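Local coordinates for manganese-binding protein (Chlamydia trachomatis, PDB 6NSI) that captures iron, and also manganese or nickel ions, and delivers them to the membrane permease of an ABC transporter for import into the cell, at residues M7-T19 and Y258-F270. Sequence-based numbering, arbitrary orientation.
Sequences MNRMICDCVSRIT and YSDNVCDNYFSTF. With FE (Fe (III) ion), chain B.
Arg-9, at the start of helix 9-19, crosses Val-262 at about a right angle and reaches the chain just ahead of helix 266-280. Arg-9 CB packs on Val-262 CG2 at 3.7 Å. Bends at chi2 and chi3 (-70° and -59°) then fold the chain back, so that Val-262 CG1 lies over one face of the guanidinium, toward its rim. Arg-9 NE meets Asp-13 OD1 in the guanidinium plane at 2.8 Å, a nearly straight salt bridge (168°). NH1 reaches a water and pairs with Asp-30, while Arg-9 NH2 donates to Asp-264 O at 2.8 Å, somewhat off the plane. Asp-13 in turn spends the anti lone pair of OD2 on Tyr-266 N, 2.9 Å away, the first residue of helix 266-280. Deeper in, Met-10 CG sits 3.9 Å from Tyr-266 CD1, and Met-10 CE touches Asp-260 O at 3.5 Å. Cys-14 SG approaches both the Tyr-266 and Phe-267 rings obliquely, 3.7 Å from Phe-267 CZ. Asp-260 binds the iron(III) through both OD1 and OD2, with His-36, His-102 and His-168 completing the site. The contact thus joins the N-terminal domain to the metal-bearing loop of this solute-binding protein, and the shared Arg-9 charge probably keeps Asp-13 ionised as an acceptor.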
loop_
_atom_site.group_PDB
_atom_site.type_symbol
_atom_site.label_atom_id
_atom_site.label_comp_id
_atom_site.label_asym_id
_atom_site.label_seq_id
_atom_site.Cartn_x
_atom_site.Cartn_y
_atom_site.Cartn_z
ATOM N N MET A 7 4.183 12.494 -2.871
ATOM C CA MET A 7 3.189 12.665 -1.812
ATOM C C MET A 7 3.550 11.871 -0.555
ATOM O O MET A 7 3.355 12.358 0.566
ATOM C CB MET A 7 1.804 12.273 -2.322
ATOM C CG MET A 7 1.110 13.380 -3.115
ATOM S SD MET A 7 0.922 14.900 -2.154
ATOM C CE MET A 7 0.033 14.291 -0.724
ATOM N N ASN A 8 4.095 10.659 -0.713
ATOM C CA ASN A 8 4.329 9.762 0.422
ATOM C C ASN A 8 5.595 8.940 0.163
ATOM O O ASN A 8 6.220 9.045 -0.900
ATOM C CB ASN A 8 3.107 8.866 0.667
ATOM C CG ASN A 8 2.784 7.962 -0.530
ATOM O OD1 ASN A 8 3.626 7.176 -0.990
ATOM N ND2 ASN A 8 1.552 8.053 -1.016
ATOM N N ARG A 9 5.971 8.098 1.148
ATOM C CA ARG A 9 7.248 7.387 1.060
ATOM C C ARG A 9 7.189 6.179 0.134
ATOM O O ARG A 9 8.218 5.777 -0.428
ATOM C CB ARG A 9 7.712 6.945 2.443
ATOM C CG ARG A 9 8.252 8.079 3.288
ATOM C CD ARG A 9 9.584 8.586 2.745
ATOM N NE ARG A 9 10.594 7.535 2.708
ATOM C CZ ARG A 9 11.197 7.048 3.788
ATOM N NH1 ARG A 9 10.892 7.524 4.986
ATOM N NH2 ARG A 9 12.102 6.085 3.677
ATOM N N MET A 10 6.010 5.579 -0.021
ATOM C CA MET A 10 5.875 4.465 -0.949
ATOM C C MET A 10 6.195 4.916 -2.369
ATOM O O MET A 10 6.815 4.177 -3.144
ATOM C CB MET A 10 4.468 3.889 -0.839
ATOM C CG MET A 10 4.175 3.339 0.563
ATOM S SD MET A 10 3.531 4.587 1.721
ATOM C CE MET A 10 1.843 4.707 1.123
ATOM N N ILE A 11 5.813 6.151 -2.708
ATOM C CA ILE A 11 6.225 6.748 -3.970
ATOM C C ILE A 11 7.662 7.247 -3.891
ATOM O O ILE A 11 8.477 6.951 -4.769
ATOM C CB ILE A 11 5.257 7.878 -4.358
ATOM C CG1 ILE A 11 3.877 7.298 -4.640
ATOM C CG2 ILE A 11 5.770 8.633 -5.572
ATOM C CD1 ILE A 11 2.796 8.331 -4.596
ATOM N N CYS A 12 7.999 7.991 -2.835
ATOM C CA CYS A 12 9.276 8.712 -2.810
ATOM C C CYS A 12 10.474 7.778 -2.914
ATOM O O CYS A 12 11.466 8.099 -3.583
ATOM C CB CYS A 12 9.400 9.556 -1.544
ATOM S SG CYS A 12 10.756 10.787 -1.684
ATOM N N ASP A 13 10.418 6.628 -2.251
ATOM C CA ASP A 13 11.587 5.755 -2.250
ATOM C C ASP A 13 11.832 5.120 -3.603
ATOM O O ASP A 13 12.966 4.724 -3.895
ATOM C CB ASP A 13 11.436 4.681 -1.183
ATOM C CG ASP A 13 11.429 5.265 0.219
ATOM O OD1 ASP A 13 11.657 6.489 0.365
ATOM O OD2 ASP A 13 11.191 4.507 1.175
ATOM N N CYS A 14 10.799 5.019 -4.438
ATOM C CA CYS A 14 10.994 4.523 -5.795
ATOM C C CYS A 14 11.492 5.633 -6.716
ATOM O O CYS A 14 12.404 5.405 -7.521
ATOM C CB CYS A 14 9.697 3.917 -6.328
ATOM S SG CYS A 14 9.011 2.533 -5.292
ATOM N N VAL A 15 10.918 6.840 -6.605
ATOM C CA VAL A 15 11.401 7.975 -7.399
ATOM C C VAL A 15 12.884 8.205 -7.142
ATOM O O VAL A 15 13.678 8.370 -8.075
ATOM C CB VAL A 15 10.577 9.243 -7.094
ATOM C CG1 VAL A 15 11.182 10.447 -7.810
ATOM C CG2 VAL A 15 9.132 9.075 -7.528
ATOM N N SER A 16 13.282 8.204 -5.863
ATOM C CA SER A 16 14.667 8.498 -5.507
ATOM C C SER A 16 15.629 7.467 -6.079
ATOM O O SER A 16 16.790 7.795 -6.361
ATOM C CB SER A 16 14.815 8.571 -3.986
ATOM O OG SER A 16 13.949 9.559 -3.449
ATOM N N ARG A 17 15.168 6.222 -6.251
ATOM C CA ARG A 17 16.012 5.185 -6.837
ATOM C C ARG A 17 16.209 5.407 -8.331
ATOM O O ARG A 17 17.281 5.110 -8.863
ATOM C CB ARG A 17 15.412 3.793 -6.583
ATOM C CG ARG A 17 15.801 3.140 -5.245
ATOM C CD ARG A 17 17.199 2.515 -5.305
ATOM N NE ARG A 17 17.205 1.080 -5.618
ATOM C CZ ARG A 17 17.637 0.556 -6.768
ATOM N NH1 ARG A 17 18.086 1.343 -7.743
ATOM N NH2 ARG A 17 17.614 -0.762 -6.953
ATOM N N ILE A 18 15.188 5.917 -9.021
ATOM C CA ILE A 18 15.346 6.220 -10.439
ATOM C C ILE A 18 16.290 7.396 -10.637
ATOM O O ILE A 18 17.138 7.375 -11.532
ATOM C CB ILE A 18 13.982 6.494 -11.093
ATOM C CG1 ILE A 18 13.127 5.231 -11.097
ATOM C CG2 ILE A 18 14.171 7.028 -12.518
ATOM C CD1 ILE A 18 11.679 5.507 -11.423
ATOM N N THR A 19 16.163 8.442 -9.812
ATOM C CA THR A 19 16.929 9.666 -10.048
ATOM C C THR A 19 18.315 9.648 -9.422
ATOM O O THR A 19 19.222 10.303 -9.949
ATOM C CB THR A 19 16.181 10.904 -9.529
ATOM O OG1 THR A 19 15.968 10.809 -8.113
ATOM C CG2 THR A 19 14.853 11.091 -10.248
ATOM N N TYR A 258 2.734 -2.600 8.173
ATOM C CA TYR A 258 2.756 -1.209 7.729
ATOM C C TYR A 258 1.814 -1.089 6.544
ATOM O O TYR A 258 2.120 -1.563 5.449
ATOM C CB TYR A 258 4.178 -0.768 7.401
ATOM C CG TYR A 258 4.998 -0.689 8.665
ATOM C CD1 TYR A 258 5.492 -1.848 9.271
ATOM C CD2 TYR A 258 5.247 0.528 9.281
ATOM C CE1 TYR A 258 6.228 -1.787 10.451
ATOM C CE2 TYR A 258 5.978 0.592 10.455
ATOM C CZ TYR A 258 6.465 -0.565 11.033
ATOM O OH TYR A 258 7.196 -0.491 12.207
ATOM N N SER A 259 0.658 -0.471 6.782
ATOM C CA SER A 259 -0.394 -0.369 5.780
ATOM C C SER A 259 -0.259 0.901 4.939
ATOM O O SER A 259 -0.173 0.841 3.710
ATOM C CB SER A 259 -1.754 -0.383 6.482
ATOM O OG SER A 259 -1.819 0.710 7.389
ATOM N N ASP A 260 -0.264 2.061 5.591
ATOM C CA ASP A 260 -0.344 3.340 4.905
ATOM C C ASP A 260 0.978 4.091 4.933
ATOM O O ASP A 260 1.045 5.248 4.487
ATOM C CB ASP A 260 -1.450 4.194 5.523
ATOM C CG ASP A 260 -2.853 3.698 5.177
ATOM O OD1 ASP A 260 -3.038 2.983 4.155
ATOM O OD2 ASP A 260 -3.783 4.044 5.936
ATOM N N ASN A 261 2.031 3.476 5.460
ATOM C CA ASN A 261 3.290 4.179 5.618
ATOM C C ASN A 261 4.427 3.174 5.492
ATOM O O ASN A 261 4.215 1.996 5.202
ATOM C CB ASN A 261 3.341 4.948 6.947
ATOM C CG ASN A 261 3.357 4.027 8.177
ATOM O OD1 ASN A 261 2.940 2.869 8.116
ATOM N ND2 ASN A 261 3.813 4.558 9.307
ATOM N N VAL A 262 5.629 3.681 5.723
ATOM C CA VAL A 262 6.915 2.951 5.562
ATOM C C VAL A 262 7.664 2.932 6.900
ATOM O O VAL A 262 7.522 3.883 7.642
ATOM C CB VAL A 262 7.705 3.699 4.474
ATOM C CG1 VAL A 262 9.202 3.765 4.699
ATOM C CG2 VAL A 262 7.340 3.273 3.070
ATOM N N CYS A 263 8.403 1.862 7.191
ATOM C CA CYS A 263 9.223 1.829 8.422
ATOM C C CYS A 263 10.573 2.489 8.127
ATOM O O CYS A 263 10.693 3.656 8.396
ATOM C CB CYS A 263 9.451 0.402 8.884
ATOM S SG CYS A 263 10.158 0.314 10.545
ATOM N N ASP A 264 11.492 1.799 7.466
ATOM C CA ASP A 264 12.780 2.442 7.102
ATOM C C ASP A 264 12.730 2.901 5.643
ATOM O O ASP A 264 13.019 4.046 5.373
ATOM C CB ASP A 264 13.950 1.487 7.280
ATOM C CG ASP A 264 15.229 2.065 6.715
ATOM O OD1 ASP A 264 15.490 3.253 6.975
ATOM O OD2 ASP A 264 15.934 1.341 6.002
ATOM N N ASN A 265 12.350 1.992 4.754
ATOM C CA ASN A 265 12.195 2.264 3.305
ATOM C C ASN A 265 11.056 1.387 2.789
ATOM O O ASN A 265 10.791 0.357 3.392
ATOM C CB ASN A 265 13.479 2.055 2.509
ATOM C CG ASN A 265 13.902 0.609 2.463
ATOM O OD1 ASN A 265 13.458 -0.133 1.613
ATOM N ND2 ASN A 265 14.763 0.213 3.376
ATOM N N TYR A 266 10.451 1.786 1.686
ATOM C CA TYR A 266 9.299 1.053 1.167
ATOM C C TYR A 266 9.636 -0.415 0.925
ATOM O O TYR A 266 8.807 -1.300 1.179
ATOM C CB TYR A 266 8.786 1.702 -0.121
ATOM C CG TYR A 266 7.938 0.774 -0.981
ATOM C CD1 TYR A 266 6.600 0.549 -0.683
ATOM C CD2 TYR A 266 8.487 0.116 -2.089
ATOM C CE1 TYR A 266 5.823 -0.299 -1.456
ATOM C CE2 TYR A 266 7.714 -0.744 -2.872
ATOM C CZ TYR A 266 6.381 -0.945 -2.551
ATOM O OH TYR A 266 5.598 -1.801 -3.315
ATOM N N PHE A 267 10.851 -0.697 0.445
ATOM C CA PHE A 267 11.172 -2.054 0.014
ATOM C C PHE A 267 11.337 -2.985 1.208
ATOM O O PHE A 267 10.758 -4.073 1.236
ATOM C CB PHE A 267 12.427 -2.048 -0.866
ATOM C CG PHE A 267 12.268 -1.222 -2.104
ATOM C CD1 PHE A 267 11.615 -1.741 -3.217
ATOM C CD2 PHE A 267 12.725 0.094 -2.144
ATOM C CE1 PHE A 267 11.430 -0.979 -4.356
ATOM C CE2 PHE A 267 12.543 0.862 -3.280
ATOM C CZ PHE A 267 11.895 0.322 -4.391
ATOM N N SER A 268 12.117 -2.568 2.206
ATOM C CA SER A 268 12.250 -3.356 3.424
ATOM C C SER A 268 10.908 -3.516 4.135
ATOM O O SER A 268 10.677 -4.529 4.803
ATOM C CB SER A 268 13.274 -2.701 4.356
ATOM O OG SER A 268 14.517 -2.494 3.689
ATOM N N THR A 269 10.023 -2.525 4.011
ATOM C CA THR A 269 8.704 -2.604 4.636
ATOM C C THR A 269 7.859 -3.699 3.992
ATOM O O THR A 269 7.224 -4.499 4.693
ATOM C CB THR A 269 7.993 -1.253 4.538
ATOM O OG1 THR A 269 8.752 -0.263 5.240
ATOM C CG2 THR A 269 6.607 -1.357 5.171
ATOM N N PHE A 270 7.841 -3.745 2.656
ATOM C CA PHE A 270 7.185 -4.837 1.941
ATOM C C PHE A 270 7.730 -6.186 2.399
ATOM O O PHE A 270 6.966 -7.118 2.695
ATOM C CB PHE A 270 7.370 -4.646 0.431
ATOM C CG PHE A 270 6.800 -5.768 -0.404
ATOM C CD1 PHE A 270 5.455 -5.773 -0.756
ATOM C CD2 PHE A 270 7.620 -6.810 -0.857
ATOM C CE1 PHE A 270 4.928 -6.795 -1.529
ATOM C CE2 PHE A 270 7.102 -7.842 -1.642
ATOM C CZ PHE A 270 5.754 -7.836 -1.977
HETATM FE FE FE B . -5.085 3.025 4.146
HETATM O O HOH W 1 12.454 6.204 7.286
#